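Local coordinates for protein ADP-ribosylating toxin CARDS (Mycoplasma pneumoniae, PDB 4TLV) that transfers ADP-ribose from NAD(+) to multiple target proteins in vitro and causes vacuolation and epithelial damage as the main virulence factor of its bacterium, at residues Pro18-Ile21 against Phe22-Phe26. Residues are numbered along the deposited sequence; the frame is centred on the assembly and turned at random.
Sequences PEEI and FEHGF
Pro-18 lays its CB over the centre of the Phe-22 ring, 3.8 Å from the ring centroid, in a CH-pi contact between residues one helical turn apart. With CG of Phe-22 anti to its carbonyl carbon (chi1 -77°), the ring reaches back toward the start of the helix and presents one face to the proline. The backbone reinforces this pairing, since Phe-22 N donates to Pro-18 O at 2.7 Å. Further along, Ile-21 meets Phe-26 just beyond the helix. Its CG2 stands over one face of that ring, 3.5 Å from Phe-26 CZ, while its other branch carries CD1 to 3.7 Å from Phe-26 CE1, so both methyls of the isoleucine touch the same phenyl group.

The backbone bonds of the last turn connect the two pairs. Glu-20 O receives His-24 N at 2.9 Å and also Glu-23 N, the latter longer and from above the carbonyl plane. Ile-21 O takes Gly-25 N at 2.8 Å, closing the last turn. Gly-25 then leaves helical geometry with positive phi (70°), a conformation that favours glycine, and the chain turns to bring the Phe-26 ring against CG2 and CD1 of Ile-21. On the outer side, CG of Glu-20 comes within 4.1 Å of His-24 CD2, the two side chains crossing at about a right angle, and the Glu-20 carboxylate is held by a salt bridge to Arg-16.

Helix 18-24 thus sets its apolar side on the antiparallel sheet of the mART domain: Pro-18 and Ile-21 touch Tyr-81 of strand 76-84, Phe-22 packs on Val-146 and Ala-149 of strand 146-156, and Phe-26, just past the helix, meets Tyr-81 edge-to-face.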
ATOM      1  N   PRO A  18       2.469 -26.193  11.321  1.00 16.49           N
ATOM      2  CA  PRO A  18       3.697 -25.790  12.014  1.00 19.33           C
ATOM      3  C   PRO A  18       4.643 -26.962  12.254  1.00 23.68           C
ATOM      4  O   PRO A  18       5.865 -26.775  12.274  1.00 18.16           O
ATOM      5  CB  PRO A  18       3.172 -25.210  13.328  1.00 20.50           C
ATOM      6  CG  PRO A  18       1.830 -24.669  12.970  1.00 19.14           C
ATOM      7  CD  PRO A  18       1.266 -25.673  11.988  1.00 18.10           C
ATOM      8  N   GLU A  19       4.100 -28.165  12.413  1.00 21.36           N
ATOM      9  CA  GLU A  19       4.973 -29.307  12.629  1.00 25.88           C
ATOM     10  C   GLU A  19       5.993 -29.385  11.496  1.00 25.41           C
ATOM     11  O   GLU A  19       7.181 -29.612  11.732  1.00 29.24           O
ATOM     12  CB  GLU A  19       4.176 -30.611  12.729  1.00 27.38           C
ATOM     13  CG  GLU A  19       5.062 -31.831  12.966  1.00 41.66           C
ATOM     14  CD  GLU A  19       4.320 -33.144  12.767  1.00 58.37           C
ATOM     15  OE1 GLU A  19       3.071 -33.116  12.683  1.00 61.83           O
ATOM     16  OE2 GLU A  19       4.985 -34.201  12.689  1.00 66.64           O
ATOM     17  N   GLU A  20       5.540 -29.184  10.264  1.00 22.94           N
ATOM     18  CA  GLU A  20       6.453 -29.232   9.123  1.00 23.25           C
ATOM     19  C   GLU A  20       7.326 -27.972   8.994  1.00 21.44           C
ATOM     20  O   GLU A  20       8.546 -28.055   8.859  1.00 22.37           O
ATOM     21  CB  GLU A  20       5.676 -29.429   7.828  1.00 24.08           C
ATOM     22  CG  GLU A  20       6.579 -29.631   6.621  1.00 31.30           C
ATOM     23  CD  GLU A  20       5.799 -29.722   5.315  1.00 38.44           C
ATOM     24  OE1 GLU A  20       4.563 -29.952   5.352  1.00 38.20           O
ATOM     25  OE2 GLU A  20       6.428 -29.566   4.248  1.00 44.08           O
ATOM     26  N   ILE A  21       6.685 -26.809   9.013  1.00 19.78           N
ATOM     27  CA  ILE A  21       7.382 -25.538   8.801  1.00 18.68           C
ATOM     28  C   ILE A  21       8.390 -25.222   9.907  1.00 17.32           C
ATOM     29  O   ILE A  21       9.497 -24.767   9.629  1.00 16.79           O
ATOM     30  CB  ILE A  21       6.380 -24.370   8.684  1.00 16.80           C
ATOM     31  CG1 ILE A  21       5.381 -24.621   7.538  1.00 16.97           C
ATOM     32  CG2 ILE A  21       7.122 -23.021   8.527  1.00 14.57           C
ATOM     33  CD1 ILE A  21       6.036 -24.888   6.182  1.00 16.87           C
ATOM     34  N   PHE A  22       7.999 -25.446  11.162  1.00 16.26           N
ATOM     35  CA  PHE A  22       8.875 -25.174  12.304  1.00 17.24           C
ATOM     36  C   PHE A  22      10.150 -26.000  12.215  1.00 19.79           C
ATOM     37  O   PHE A  22      11.183 -25.612  12.745  1.00 18.76           O
ATOM     38  CB  PHE A  22       8.177 -25.441  13.651  1.00 16.60           C
ATOM     39  CG  PHE A  22       7.210 -24.355  14.083  1.00 20.68           C
ATOM     40  CD1 PHE A  22       6.939 -23.262  13.268  1.00 15.97           C
ATOM     41  CD2 PHE A  22       6.564 -24.441  15.315  1.00 19.60           C
ATOM     42  CE1 PHE A  22       6.044 -22.256  13.683  1.00 16.46           C
ATOM     43  CE2 PHE A  22       5.673 -23.467  15.733  1.00 17.90           C
ATOM     44  CZ  PHE A  22       5.407 -22.363  14.919  1.00 15.98           C
ATOM     45  N   GLU A  23      10.071 -27.133  11.527  1.00 20.02           N
ATOM     46  CA  GLU A  23      11.214 -28.026  11.398  1.00 22.25           C
ATOM     47  C   GLU A  23      12.033 -27.790  10.126  1.00 22.09           C
ATOM     48  O   GLU A  23      13.257 -27.897  10.144  1.00 22.45           O
ATOM     49  CB  GLU A  23      10.757 -29.487  11.449  1.00 26.33           C
ATOM     50  CG  GLU A  23      11.828 -30.445  10.954  1.00 34.68           C
ATOM     51  CD  GLU A  23      11.723 -31.814  11.577  1.00 51.29           C
ATOM     52  OE1 GLU A  23      10.586 -32.309  11.739  1.00 55.79           O
ATOM     53  OE2 GLU A  23      12.783 -32.394  11.904  1.00 56.85           O
ATOM     54  N   HIS A  24      11.356 -27.465   9.029  1.00 20.53           N
ATOM     55  CA  HIS A  24      12.011 -27.401   7.724  1.00 23.49           C
ATOM     56  C   HIS A  24      12.084 -26.025   7.062  1.00 23.64           C
ATOM     57  O   HIS A  24      12.739 -25.892   6.035  1.00 19.54           O
ATOM     58  CB  HIS A  24      11.329 -28.356   6.748  1.00 21.58           C
ATOM     59  CG  HIS A  24      11.365 -29.781   7.191  1.00 29.84           C
ATOM     60  ND1 HIS A  24      12.514 -30.539   7.157  1.00 29.62           N
ATOM     61  CD2 HIS A  24      10.396 -30.585   7.688  1.00 30.89           C
ATOM     62  CE1 HIS A  24      12.252 -31.751   7.615  1.00 36.39           C
ATOM     63  NE2 HIS A  24      10.974 -31.805   7.942  1.00 34.68           N
ATOM     64  N   GLY A  25      11.404 -25.023   7.614  1.00 17.63           N
ATOM     65  CA  GLY A  25      11.324 -23.727   6.948  1.00 16.75           C
ATOM     66  C   GLY A  25      10.474 -23.798   5.684  1.00 19.05           C
ATOM     67  O   GLY A  25       9.582 -24.640   5.576  1.00 18.51           O
ATOM     68  N   PHE A  26      10.738 -22.908   4.726  1.00 14.91           N
ATOM     69  CA  PHE A  26      10.001 -22.905   3.467  1.00 14.66           C
ATOM     70  C   PHE A  26      10.935 -23.192   2.296  1.00 16.22           C
ATOM     71  O   PHE A  26      12.026 -22.648   2.220  1.00 15.57           O
ATOM     72  CB  PHE A  26       9.330 -21.543   3.241  1.00 12.90           C
ATOM     73  CG  PHE A  26       8.279 -21.204   4.259  1.00 15.34           C
ATOM     74  CD1 PHE A  26       6.970 -21.655   4.099  1.00 14.68           C
ATOM     75  CD2 PHE A  26       8.598 -20.445   5.374  1.00 15.49           C
ATOM     76  CE1 PHE A  26       6.004 -21.354   5.033  1.00 12.17           C
ATOM     77  CE2 PHE A  26       7.626 -20.130   6.326  1.00 15.30           C
ATOM     78  CZ  PHE A  26       6.326 -20.580   6.148  1.00 12.09           C
TER